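Local structure of dinoflagellate luciferase (Lingulodinium polyedrum, 1VPR) at residues 32-37 with 241-246; 143-148 with 249-254; 207-212 with 286-291; 98-103 with 300-305; 234-239 with 339-344. The protein catalyses the oxidation of dinoflagellate luciferin by molecular oxygen with emission of blue light, this chain being the third of its three homologous luciferase domains. All coordinates share one frame; numbering follows the deposited sequence.

How the contacts relate
All five contacts involve one antiparallel barrel. Contact 3 crosses its interior, from strand 206-212 to the non-adjacent strand 285-294, and contact 4 sets helix 87-100 against strand 297-307, next to 285-294; their centres are about 13 Å apart. Contacts 2 and 5, with centres about 8 Å apart, pack two long loops beside adjoining strands 247-253 and 237-241. Contact 1 takes the turn between these same two strands and meets residues 32-37 of the N-terminal region, its centre about 23 Å from that of contact 2. Along the chain, 234-239, 241-246 and 249-254 follow almost without a break, so a single hairpin receives three separate parts of the chain, while contact 3 falls entirely between the segments of contact 4.

Contact 1 of 5, residues 32-37 with 241-246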
# COMPACT_ATOMS: atom_id res chain seq x y z
N GLY A 32 5.31 8.26 -13.59
CA GLY A 32 5.10 7.12 -12.72
C GLY A 32 4.03 7.33 -11.66
O GLY A 32 3.78 6.43 -10.86
N MSE A 33 3.39 8.51 -11.70
CA MSE A 33 2.35 8.93 -10.73
C MSE A 33 0.92 8.99 -11.29
O MSE A 33 0.72 9.28 -12.48
CB MSE A 33 2.67 10.33 -10.21
CG MSE A 33 4.11 10.54 -9.80
SE MSE A 33 4.54 9.58 -8.18
CE MSE A 33 3.93 10.97 -6.96
N HIS A 34 -0.08 8.74 -10.43
CA HIS A 34 -1.49 8.82 -10.83
C HIS A 34 -2.11 9.94 -10.02
O HIS A 34 -2.28 9.82 -8.79
CB HIS A 34 -2.24 7.52 -10.52
CG HIS A 34 -3.69 7.55 -10.90
ND1 HIS A 34 -4.63 6.71 -10.35
CD2 HIS A 34 -4.36 8.34 -11.78
CE1 HIS A 34 -5.82 6.97 -10.87
NE2 HIS A 34 -5.69 7.95 -11.74
N LYS A 35 -2.44 11.04 -10.69
CA LYS A 35 -3.03 12.20 -10.04
C LYS A 35 -4.31 12.62 -10.76
O LYS A 35 -4.27 13.46 -11.67
CB LYS A 35 -2.03 13.35 -10.02
N PRO A 36 -5.46 12.04 -10.38
CA PRO A 36 -6.73 12.39 -11.02
C PRO A 36 -7.42 13.54 -10.28
O PRO A 36 -7.07 13.85 -9.14
CB PRO A 36 -7.52 11.09 -10.92
CG PRO A 36 -7.14 10.62 -9.53
CD PRO A 36 -5.64 10.91 -9.45
N GLU A 37 -8.38 14.17 -10.94
CA GLU A 37 -9.12 15.28 -10.34
C GLU A 37 -10.58 14.87 -10.15
O GLU A 37 -11.34 14.73 -11.13
CB GLU A 37 -9.02 16.52 -11.23
N PRO A 241 2.14 8.67 -1.36
CA PRO A 241 1.08 9.66 -1.64
C PRO A 241 -0.13 8.83 -2.08
O PRO A 241 0.02 7.84 -2.80
CB PRO A 241 1.65 10.48 -2.80
CG PRO A 241 2.69 9.56 -3.42
CD PRO A 241 3.31 8.91 -2.21
N LEU A 242 -1.33 9.23 -1.66
CA LEU A 242 -2.54 8.49 -1.98
C LEU A 242 -3.44 9.20 -2.98
O LEU A 242 -3.48 10.45 -3.02
CB LEU A 242 -3.34 8.24 -0.70
CG LEU A 242 -2.55 7.68 0.49
CD1 LEU A 242 -3.47 7.59 1.69
CD2 LEU A 242 -1.94 6.34 0.14
N VAL A 243 -4.15 8.41 -3.77
CA VAL A 243 -5.08 8.93 -4.76
C VAL A 243 -6.18 9.72 -4.05
O VAL A 243 -6.79 10.62 -4.65
CB VAL A 243 -5.73 7.78 -5.56
CG1 VAL A 243 -6.91 8.29 -6.38
CG2 VAL A 243 -4.69 7.13 -6.47
N SER A 244 -6.42 9.38 -2.78
CA SER A 244 -7.44 10.05 -1.97
C SER A 244 -6.98 11.45 -1.54
O SER A 244 -7.78 12.26 -1.07
CB SER A 244 -7.74 9.23 -0.72
OG SER A 244 -6.66 9.33 0.19
N GLY A 245 -5.69 11.72 -1.71
CA GLY A 245 -5.15 13.01 -1.31
C GLY A 245 -4.42 12.85 0.00
O GLY A 245 -3.71 13.76 0.44
N GLY A 246 -4.57 11.69 0.63
CA GLY A 246 -3.90 11.45 1.91
C GLY A 246 -2.41 11.30 1.72
O GLY A 246 -1.93 11.10 0.59
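A beta hairpin of the barrel offers its turn to the N-terminal region here: Pro241 and Val243, between strands 237-241 and 247-253, meet Met33, His34 and Pro36 in and after the short strand 33-34. Leu242 to Gly245 form a type I turn, and Leu242 N also bonds to Gly246 O, a pattern consistent with a G1-bulge hairpin in which Gly245 takes a positive phi of 102°. Val243 reaches across with both methyls: CG1 lies 3.9 Å from Pro36 CG, and CG2 is 3.9 Å from His34 ND1, an oblique approach to the imidazole. Further along, the selenomethionine at Met33 is bent at both chi2 and chi3, which carries CE to 4.0 Å from Pro241 CG. Pro36 CD lies over the rim of one face of the His34 ring, 3.6 Å above its plane. The imidazole is bonded elsewhere at both nitrogens, to Val222 O through ND1 and to Tyr60 OH through NE2, and it stacks on Phe29. Those partners probably fix its rotation, and what joins the N-terminal region to the hairpin turn within this contact is van der Waals packing alone.

Contact 2 of 5, residues 143-148 with 249-254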
# COMPACT_ATOMS: atom_id res chain seq x y z
N LEU A 143 8.72 11.55 13.83
CA LEU A 143 7.52 10.77 14.05
C LEU A 143 7.87 9.73 15.11
O LEU A 143 9.01 9.27 15.18
CB LEU A 143 7.05 10.09 12.75
CG LEU A 143 6.43 10.97 11.65
CD1 LEU A 143 6.26 10.18 10.34
CD2 LEU A 143 5.06 11.51 12.11
N PRO A 144 6.91 9.38 15.98
CA PRO A 144 7.18 8.38 17.01
C PRO A 144 7.24 6.99 16.36
O PRO A 144 6.44 6.71 15.47
CB PRO A 144 5.96 8.49 17.94
CG PRO A 144 5.54 9.92 17.81
CD PRO A 144 5.68 10.13 16.30
N TRP A 145 8.20 6.16 16.76
CA TRP A 145 8.24 4.79 16.25
C TRP A 145 7.21 4.08 17.15
O TRP A 145 7.09 4.41 18.33
CB TRP A 145 9.61 4.15 16.48
CG TRP A 145 10.69 4.65 15.53
CD1 TRP A 145 11.55 5.69 15.73
CD2 TRP A 145 11.01 4.11 14.24
NE1 TRP A 145 12.39 5.83 14.65
CE2 TRP A 145 12.07 4.88 13.72
CE3 TRP A 145 10.49 3.06 13.47
CZ2 TRP A 145 12.64 4.63 12.46
CZ3 TRP A 145 11.06 2.80 12.21
CH2 TRP A 145 12.12 3.58 11.72
N PRO A 146 6.43 3.13 16.60
CA PRO A 146 5.45 2.45 17.46
C PRO A 146 6.03 1.40 18.37
O PRO A 146 6.69 0.46 17.91
CB PRO A 146 4.46 1.86 16.45
CG PRO A 146 5.34 1.54 15.27
CD PRO A 146 6.22 2.78 15.17
N ALA A 147 5.81 1.55 19.68
CA ALA A 147 6.29 0.58 20.67
C ALA A 147 6.02 -0.85 20.21
O ALA A 147 4.94 -1.14 19.71
CB ALA A 147 5.56 0.82 22.03
N GLY A 148 7.00 -1.74 20.40
CA GLY A 148 6.81 -3.13 20.00
C GLY A 148 7.25 -3.46 18.58
O GLY A 148 7.17 -4.61 18.15
N LEU A 249 3.58 8.21 5.75
CA LEU A 249 5.01 8.04 5.93
C LEU A 249 5.07 6.73 6.72
O LEU A 249 4.58 6.65 7.85
CB LEU A 249 5.63 9.20 6.71
CG LEU A 249 5.89 10.44 5.86
CD1 LEU A 249 6.30 11.58 6.74
CD2 LEU A 249 6.96 10.16 4.83
N GLY A 250 5.63 5.68 6.12
CA GLY A 250 5.64 4.41 6.82
C GLY A 250 6.93 3.65 6.67
O GLY A 250 7.84 4.10 5.97
N VAL A 251 6.98 2.48 7.29
CA VAL A 251 8.16 1.64 7.30
C VAL A 251 7.76 0.18 7.32
O VAL A 251 6.78 -0.17 7.97
CB VAL A 251 9.00 1.87 8.62
CG1 VAL A 251 10.06 0.80 8.75
CG2 VAL A 251 9.64 3.26 8.63
N TRP A 252 8.52 -0.68 6.63
CA TRP A 252 8.30 -2.11 6.68
C TRP A 252 9.59 -2.64 7.30
O TRP A 252 10.69 -2.18 6.96
CB TRP A 252 8.20 -2.79 5.30
CG TRP A 252 6.88 -2.73 4.64
CD1 TRP A 252 6.59 -2.09 3.48
CD2 TRP A 252 5.67 -3.35 5.08
NE1 TRP A 252 5.28 -2.28 3.15
CE2 TRP A 252 4.69 -3.05 4.12
CE3 TRP A 252 5.33 -4.12 6.19
CZ2 TRP A 252 3.37 -3.51 4.22
CZ3 TRP A 252 4.03 -4.58 6.30
CH2 TRP A 252 3.06 -4.27 5.32
N VAL A 253 9.45 -3.59 8.21
CA VAL A 253 10.61 -4.24 8.80
C VAL A 253 10.44 -5.72 8.40
O VAL A 253 9.33 -6.23 8.35
CB VAL A 253 10.62 -4.14 10.35
CG1 VAL A 253 11.92 -4.80 10.91
CG2 VAL A 253 10.56 -2.63 10.76
N LEU A 254 11.55 -6.38 8.10
CA LEU A 254 11.52 -7.79 7.69
C LEU A 254 12.37 -8.53 8.75
O LEU A 254 13.50 -8.91 8.50
CB LEU A 254 12.13 -7.93 6.29
CG LEU A 254 11.29 -7.61 5.03
CD1 LEU A 254 10.48 -6.33 5.21
CD2 LEU A 254 12.22 -7.48 3.84
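Leu143 and Trp145 each drop a side chain onto the strand 249-253, and each finds one partner: Leu249 for the first, Val251 for the second. In Leu143, CG stands beside the backbone N and anti to the carbonyl carbon (chi1 -73°), with the rest of the chain extended, and this delivers CD1 to the strand. That methyl sits 3.8 Å from Leu249 CB and 3.9 Å from Leu249 CD1, between CB and the CD1 branch of that leucine. Leu249 has nearly the same conformation, yet the two side chains cross at about a right angle, so one branch tip meets the flank of the other chain. The partners belong to the outside of the calycin barrel: residues 143-148 form a loop whose first half, Leu143 to Trp145, runs beside strand 247-253 before diverging; Leu249 and Val251 face the loop, while Trp252 projects from the other side of the strand. Trp145 starts off across the strand rather than at it, and its six-membered ring, farthest from the backbone, does the touching. CZ3 rests 3.9 Å from Val251 CG2 and 4.1 Å from Val251 CG1, and CH2 is 4.0 Å from Val251 CG2; CG2 approaches the indole obliquely. Val251 has CG1 anti to the backbone N (chi1 169°), which spreads both branches toward the indole. Tyr339 stacks on Trp145 from outside the contact, and Tyr237 of the next strand touches Leu143, Leu249 and Val251 and meets the indole with ring planes at about 55°.

Contact 3 of 5, residues 207-212 with 286-291; sequences LRINQF and TFMRQA
No flat group of either segment stands between Leu207, Ile209 and Met288, which meet by aliphatic ends alone; the ring that bears on them is the indole of Trp165, on strand 163-169, touched by the side chains of both Ile209 and Met288. Tyr303, on strand 297-307, supplies a second ring beside Leu207. Strands 206-212 and 285-294 are not neighbours: 163-169 and 297-307 lie between them in the sheet, and the curvature of the barrel turns their side chains toward each other across its interior, the region that holds ligands in many calycins. Met288, a selenomethionine in this model, does most of the reaching. It is extended through chi1 and chi2 and bends only at chi3 (-82°), so that SE lies 4.3 Å from Leu207 CD1 and the terminal CE 4.4 Å from Ile209 CD1. One flexible chain thus meets the ends of two branched ones, while the backbones stay well apart, with 10.6 Å between the CA atoms of Leu207 and Met288. Nearby, the amide of Gln290 is held through OE1 by Tyr303 OH and Arg277 NE. The distances are those of light van der Waals contact, with neither charge nor polar bond between the two segments, consistent with an apolar patch in the interior beside a polar group, Gln290, whose amide is hydrogen-bonded.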
# COMPACT_ATOMS: atom_id res chain seq x y z
N LEU A 207 -0.46 -7.47 -6.25
CA LEU A 207 0.84 -6.94 -5.81
C LEU A 207 1.89 -7.68 -6.64
O LEU A 207 1.73 -8.87 -6.87
CB LEU A 207 1.12 -7.20 -4.33
CG LEU A 207 0.40 -6.43 -3.22
CD1 LEU A 207 0.88 -7.02 -1.86
CD2 LEU A 207 0.71 -4.91 -3.30
N ARG A 208 2.93 -6.97 -7.09
CA ARG A 208 4.05 -7.58 -7.81
C ARG A 208 5.22 -7.17 -6.92
O ARG A 208 5.43 -5.99 -6.64
CB ARG A 208 4.22 -6.97 -9.20
CG ARG A 208 3.08 -7.28 -10.17
CD ARG A 208 3.28 -6.57 -11.54
NE ARG A 208 2.14 -6.73 -12.45
CZ ARG A 208 2.01 -7.68 -13.38
NH1 ARG A 208 0.91 -7.72 -14.14
NH2 ARG A 208 2.97 -8.58 -13.59
N ILE A 209 5.99 -8.15 -6.45
CA ILE A 209 7.09 -7.83 -5.54
C ILE A 209 8.40 -8.39 -6.03
O ILE A 209 8.48 -9.55 -6.45
CB ILE A 209 6.81 -8.44 -4.14
CG1 ILE A 209 5.52 -7.88 -3.57
CG2 ILE A 209 7.98 -8.14 -3.18
CD1 ILE A 209 5.07 -8.63 -2.27
N ASN A 210 9.42 -7.56 -6.00
CA ASN A 210 10.76 -7.96 -6.35
C ASN A 210 11.36 -7.92 -4.96
O ASN A 210 11.31 -6.87 -4.30
CB ASN A 210 11.46 -6.92 -7.21
CG ASN A 210 11.26 -7.17 -8.69
OD1 ASN A 210 12.00 -7.96 -9.30
ND2 ASN A 210 10.25 -6.53 -9.27
N GLN A 211 11.91 -9.04 -4.50
CA GLN A 211 12.52 -9.06 -3.18
C GLN A 211 13.94 -9.58 -3.23
O GLN A 211 14.19 -10.62 -3.84
CB GLN A 211 11.69 -9.92 -2.21
CG GLN A 211 12.47 -10.23 -0.89
CD GLN A 211 11.67 -11.00 0.15
OE1 GLN A 211 10.83 -11.84 -0.18
NE2 GLN A 211 11.95 -10.74 1.43
N PHE A 212 14.87 -8.84 -2.63
CA PHE A 212 16.25 -9.29 -2.56
C PHE A 212 16.67 -9.10 -1.10
O PHE A 212 17.13 -8.03 -0.71
CB PHE A 212 17.15 -8.45 -3.47
CG PHE A 212 18.59 -8.97 -3.52
CD1 PHE A 212 18.93 -10.04 -4.36
CD2 PHE A 212 19.59 -8.37 -2.74
CE1 PHE A 212 20.26 -10.51 -4.42
CE2 PHE A 212 20.92 -8.83 -2.80
CZ PHE A 212 21.24 -9.90 -3.64
N THR A 286 0.37 -20.95 -1.98
CA THR A 286 1.00 -20.08 -1.00
C THR A 286 0.09 -18.86 -0.89
O THR A 286 -0.30 -18.28 -1.90
CB THR A 286 2.42 -19.63 -1.43
OG1 THR A 286 3.29 -20.77 -1.51
CG2 THR A 286 3.00 -18.63 -0.40
N PHE A 287 -0.28 -18.49 0.33
CA PHE A 287 -1.13 -17.34 0.54
C PHE A 287 -0.38 -16.27 1.31
O PHE A 287 0.63 -16.53 1.96
CB PHE A 287 -2.39 -17.71 1.34
CG PHE A 287 -3.47 -18.38 0.53
CD1 PHE A 287 -3.33 -19.71 0.12
CD2 PHE A 287 -4.62 -17.69 0.19
CE1 PHE A 287 -4.33 -20.33 -0.61
CE2 PHE A 287 -5.62 -18.31 -0.55
CZ PHE A 287 -5.48 -19.62 -0.95
N MSE A 288 -0.90 -15.05 1.24
CA MSE A 288 -0.33 -13.96 1.99
C MSE A 288 -1.49 -13.31 2.71
O MSE A 288 -2.50 -13.00 2.10
CB MSE A 288 0.34 -12.91 1.07
CG MSE A 288 0.65 -11.63 1.83
SE MSE A 288 1.62 -10.29 0.80
CE MSE A 288 3.31 -11.00 1.04
N ARG A 289 -1.34 -13.10 4.02
CA ARG A 289 -2.38 -12.43 4.76
C ARG A 289 -1.84 -11.10 5.24
O ARG A 289 -0.80 -11.03 5.88
CB ARG A 289 -2.87 -13.24 5.97
CG ARG A 289 -4.01 -12.52 6.71
CD ARG A 289 -4.38 -13.21 8.04
NE ARG A 289 -3.28 -13.15 9.02
CZ ARG A 289 -3.18 -13.95 10.08
NH1 ARG A 289 -2.16 -13.83 10.92
NH2 ARG A 289 -4.10 -14.88 10.31
N GLN A 290 -2.57 -10.04 4.91
CA GLN A 290 -2.21 -8.69 5.33
C GLN A 290 -3.20 -8.30 6.43
O GLN A 290 -4.41 -8.43 6.26
CB GLN A 290 -2.38 -7.76 4.13
CG GLN A 290 -2.11 -6.28 4.39
CD GLN A 290 -2.24 -5.48 3.12
OE1 GLN A 290 -1.53 -5.73 2.13
NE2 GLN A 290 -3.15 -4.51 3.12
N ALA A 291 -2.69 -7.81 7.57
CA ALA A 291 -3.56 -7.43 8.67
C ALA A 291 -3.18 -6.02 9.10
O ALA A 291 -2.05 -5.80 9.57
CB ALA A 291 -3.40 -8.43 9.85

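Contact 4 of 5, residues 98-103 with 300-305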
# COMPACT_ATOMS: atom_id res chain seq x y z
N LYS A 98 -11.99 -16.82 8.77
CA LYS A 98 -12.54 -17.23 10.05
C LYS A 98 -11.41 -17.53 11.02
O LYS A 98 -11.49 -17.20 12.19
CB LYS A 98 -13.43 -18.44 9.86
N GLU A 99 -10.35 -18.16 10.54
CA GLU A 99 -9.22 -18.46 11.41
C GLU A 99 -8.52 -17.18 11.84
O GLU A 99 -7.95 -17.10 12.92
CB GLU A 99 -8.23 -19.38 10.70
CG GLU A 99 -8.74 -20.78 10.50
CD GLU A 99 -7.77 -21.67 9.75
OE1 GLU A 99 -8.09 -22.85 9.52
OE2 GLU A 99 -6.67 -21.19 9.38
N ALA A 100 -8.57 -16.16 10.98
CA ALA A 100 -7.93 -14.89 11.28
C ALA A 100 -8.48 -14.22 12.54
O ALA A 100 -7.74 -13.56 13.25
CB ALA A 100 -8.05 -13.96 10.09
N ASP A 101 -9.76 -14.39 12.84
CA ASP A 101 -10.31 -13.75 14.04
C ASP A 101 -9.83 -14.32 15.37
O ASP A 101 -9.87 -13.62 16.38
CB ASP A 101 -11.84 -13.80 14.03
CG ASP A 101 -12.42 -13.00 12.90
OD1 ASP A 101 -12.06 -11.81 12.77
OD2 ASP A 101 -13.21 -13.58 12.13
N SER A 102 -9.35 -15.56 15.36
CA SER A 102 -8.86 -16.21 16.58
C SER A 102 -7.34 -16.26 16.64
O SER A 102 -6.78 -16.77 17.62
CB SER A 102 -9.37 -17.65 16.64
OG SER A 102 -10.75 -17.69 16.35
N ASP A 103 -6.68 -15.75 15.61
CA ASP A 103 -5.23 -15.78 15.56
C ASP A 103 -4.59 -14.89 16.62
O ASP A 103 -4.76 -13.68 16.60
CB ASP A 103 -4.73 -15.35 14.17
CG ASP A 103 -3.27 -15.73 13.92
OD1 ASP A 103 -2.51 -15.89 14.91
OD2 ASP A 103 -2.88 -15.86 12.73
N PHE A 300 -8.41 -7.27 7.30
CA PHE A 300 -7.61 -8.27 6.61
C PHE A 300 -7.71 -8.26 5.08
O PHE A 300 -8.78 -8.01 4.52
CB PHE A 300 -7.98 -9.70 7.06
CG PHE A 300 -7.74 -9.97 8.51
CD1 PHE A 300 -8.78 -9.84 9.45
CD2 PHE A 300 -6.48 -10.34 8.96
CE1 PHE A 300 -8.55 -10.07 10.79
CE2 PHE A 300 -6.24 -10.57 10.31
CZ PHE A 300 -7.27 -10.44 11.22
N VAL A 301 -6.58 -8.50 4.41
CA VAL A 301 -6.55 -8.60 2.96
C VAL A 301 -5.84 -9.93 2.72
O VAL A 301 -4.81 -10.21 3.36
CB VAL A 301 -5.73 -7.44 2.28
CG1 VAL A 301 -5.68 -7.66 0.76
CG2 VAL A 301 -6.38 -6.10 2.58
N PHE A 302 -6.40 -10.78 1.86
CA PHE A 302 -5.77 -12.07 1.54
C PHE A 302 -5.42 -12.11 0.06
O PHE A 302 -6.22 -11.66 -0.78
CB PHE A 302 -6.69 -13.26 1.84
CG PHE A 302 -6.86 -13.55 3.31
CD1 PHE A 302 -7.77 -12.82 4.07
CD2 PHE A 302 -6.10 -14.53 3.93
CE1 PHE A 302 -7.92 -13.08 5.43
CE2 PHE A 302 -6.25 -14.80 5.28
CZ PHE A 302 -7.16 -14.07 6.03
N TYR A 303 -4.24 -12.66 -0.24
CA TYR A 303 -3.76 -12.80 -1.62
C TYR A 303 -3.29 -14.22 -1.81
O TYR A 303 -2.81 -14.87 -0.86
CB TYR A 303 -2.53 -11.92 -1.90
CG TYR A 303 -2.61 -10.47 -1.44
CD1 TYR A 303 -2.31 -10.10 -0.13
CD2 TYR A 303 -2.89 -9.46 -2.35
CE1 TYR A 303 -2.28 -8.75 0.26
CE2 TYR A 303 -2.86 -8.11 -1.98
CZ TYR A 303 -2.55 -7.76 -0.67
OH TYR A 303 -2.47 -6.42 -0.33
N VAL A 304 -3.40 -14.72 -3.04
CA VAL A 304 -2.90 -16.06 -3.33
C VAL A 304 -1.75 -15.87 -4.34
O VAL A 304 -1.83 -15.03 -5.24
CB VAL A 304 -4.01 -16.99 -3.90
CG1 VAL A 304 -4.58 -16.43 -5.23
CG2 VAL A 304 -3.43 -18.38 -4.13
N LYS A 305 -0.67 -16.62 -4.17
CA LYS A 305 0.48 -16.47 -5.06
C LYS A 305 0.24 -17.17 -6.41
O LYS A 305 0.07 -18.40 -6.47
CB LYS A 305 1.74 -17.01 -4.40
CG LYS A 305 2.99 -16.35 -4.94
CD LYS A 305 4.25 -16.97 -4.42
CE LYS A 305 5.42 -16.12 -4.85
NZ LYS A 305 6.71 -16.66 -4.30
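Ala100, on helix 87-100, presses its methyl onto Phe300 of strand 297-307, where the helix lies against the wall of the barrel. This is the tight part of the contact. Ala100 CB stands 3.7 Å above the plane of the Phe300 ring and over its centre, a CH-pi contact only 12° off the ring normal. The ring owes its place under the helix to a CG set beside the backbone N and anti to the carbonyl carbon (chi1 -62°). The carbonyl of Ala100 also comes close, with Ala100 O 3.8 Å from Phe300 CZ. Phe302, two residues along on the same side of the strand, turns its edge to the methyl instead: Phe302 CZ is 4.2 Å from Ala100 CB, which lies near the plane of the ring. One small side chain therefore meets one phenyl by its face and a second by its edge, and Leu96 and Leu97 of the helix touch Phe302 as well. A leucine in place of Phe300 has no flat face to offer the Ala100 methyl and would probably leave a gap beneath it. On the other flank, Asp103 forms a salt bridge with Arg289 of the adjacent strand. Toward solvent the contact thins out: the side chain of Asp101 is exposed and touches Phe300 only loosely, its OD1 approaching obliquely, 4.4 Å from Phe300 CE1.

Contact 5 of 5, residues 234-239 with 339-344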
# COMPACT_ATOMS: atom_id res chain seq x y z
N SER A 234 14.08 -2.70 4.79
CA SER A 234 13.68 -3.02 6.16
C SER A 234 14.19 -1.94 7.13
O SER A 234 15.37 -1.63 7.14
CB SER A 234 14.28 -4.38 6.54
OG SER A 234 13.92 -4.78 7.84
N GLY A 235 13.28 -1.36 7.91
CA GLY A 235 13.65 -0.36 8.90
C GLY A 235 13.79 1.08 8.42
O GLY A 235 14.10 1.98 9.23
N HIS A 236 13.55 1.32 7.12
CA HIS A 236 13.68 2.67 6.57
C HIS A 236 12.37 3.22 6.04
O HIS A 236 11.58 2.51 5.43
CB HIS A 236 14.75 2.67 5.46
CG HIS A 236 16.13 2.40 5.97
ND1 HIS A 236 16.97 3.40 6.42
CD2 HIS A 236 16.81 1.23 6.16
CE1 HIS A 236 18.10 2.87 6.85
NE2 HIS A 236 18.03 1.56 6.70
N TYR A 237 12.15 4.51 6.29
CA TYR A 237 10.92 5.18 5.89
C TYR A 237 10.74 5.38 4.39
O TYR A 237 11.70 5.41 3.61
CB TYR A 237 10.85 6.59 6.53
CG TYR A 237 10.07 6.67 7.83
CD1 TYR A 237 10.72 6.59 9.05
CD2 TYR A 237 8.70 6.83 7.81
CE1 TYR A 237 10.00 6.68 10.24
CE2 TYR A 237 7.98 6.92 8.98
CZ TYR A 237 8.64 6.84 10.19
OH TYR A 237 7.92 6.93 11.34
N PHE A 238 9.49 5.48 3.98
CA PHE A 238 9.19 5.80 2.61
C PHE A 238 7.88 6.55 2.65
O PHE A 238 7.13 6.50 3.62
CB PHE A 238 9.19 4.56 1.67
CG PHE A 238 8.17 3.51 2.00
CD1 PHE A 238 7.01 3.39 1.26
CD2 PHE A 238 8.42 2.58 3.02
CE1 PHE A 238 6.09 2.35 1.51
CE2 PHE A 238 7.53 1.56 3.28
CZ PHE A 238 6.35 1.44 2.51
N TYR A 239 7.62 7.28 1.58
CA TYR A 239 6.46 8.12 1.49
C TYR A 239 5.44 7.54 0.51
O TYR A 239 5.79 7.18 -0.62
CB TYR A 239 6.93 9.50 1.03
CG TYR A 239 5.84 10.43 0.55
CD1 TYR A 239 4.70 10.64 1.33
CD2 TYR A 239 5.94 11.10 -0.67
CE1 TYR A 239 3.69 11.51 0.92
CE2 TYR A 239 4.93 11.96 -1.11
CZ TYR A 239 3.80 12.16 -0.29
OH TYR A 239 2.81 13.05 -0.66
N TYR A 339 15.00 3.76 18.40
CA TYR A 339 14.85 2.75 17.35
C TYR A 339 16.10 2.98 16.51
O TYR A 339 16.33 4.09 16.03
CB TYR A 339 13.59 2.98 16.52
CG TYR A 339 13.30 1.81 15.62
CD1 TYR A 339 12.59 0.69 16.09
CD2 TYR A 339 13.80 1.79 14.32
CE1 TYR A 339 12.39 -0.43 15.25
CE2 TYR A 339 13.60 0.69 13.49
CZ TYR A 339 12.90 -0.40 13.95
OH TYR A 339 12.69 -1.45 13.07
N PRO A 340 16.91 1.94 16.29
CA PRO A 340 18.15 2.09 15.52
C PRO A 340 18.13 2.34 14.01
O PRO A 340 18.57 1.49 13.23
CB PRO A 340 18.91 0.83 15.87
CG PRO A 340 17.80 -0.18 15.85
CD PRO A 340 16.71 0.53 16.65
N THR A 341 17.65 3.51 13.61
CA THR A 341 17.64 3.90 12.21
C THR A 341 18.11 5.35 12.16
O THR A 341 17.61 6.18 12.92
CB THR A 341 16.22 3.78 11.58
OG1 THR A 341 15.93 2.39 11.35
CG2 THR A 341 16.15 4.53 10.22
N LEU A 342 19.10 5.63 11.32
CA LEU A 342 19.66 6.97 11.16
C LEU A 342 18.77 7.82 10.26
O LEU A 342 18.20 7.34 9.27
CB LEU A 342 21.07 6.90 10.56
CG LEU A 342 22.05 5.99 11.34
CD1 LEU A 342 23.38 5.87 10.60
CD2 LEU A 342 22.24 6.56 12.76
N ALA A 343 18.67 9.10 10.62
CA ALA A 343 17.85 10.06 9.91
C ALA A 343 18.53 10.61 8.66
O ALA A 343 18.69 11.83 8.51
CB ALA A 343 17.48 11.20 10.86
N LYS A 344 18.95 9.71 7.77
CA LYS A 344 19.59 10.10 6.51
C LYS A 344 18.96 9.26 5.43
O LYS A 344 18.76 8.05 5.60
CB LYS A 344 21.09 9.86 6.57
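Gly235 turns the chain with a positive phi, and its CA comes to 6.7 Å from that of Thr341. The turn leads into strand 237-241, an edge of the sheet that makes the barrel, and residues 339-344 belong to the long loop after helix 321-324 that runs past it. Thr341 carries the contact. Its OG1 donates to Gly235 O over 2.8 Å, with the hydroxyl oxygen tilted 27° from the carbonyl plane. A C=O...O angle of 139° makes this a bent approach to the carbonyl. OG1 lies beside the backbone N of Thr341 (chi1 -75°), which leaves CG2 anti to that N and facing the same carbonyl, 3.4 Å from Gly235 O. That methyl also touches the His236 ring obliquely, 4.0 Å from ND1, a nitrogen already bonded to Asp321 OD2. A valine in place of Thr341 has no hydroxyl, and would probably leave Gly235 O without this donor and the loop more loosely held to the turn. Within the loop, Pro340 is the centre of an inverse gamma turn closed by Thr341 N and Tyr339 O, 2.8 Å apart, and Thr341 OG1 lies at the edge of the Tyr339 ring, in its plane. Tyr339 OH is bonded to Pro150 O and stops 4.4 Å from Gly235 CA.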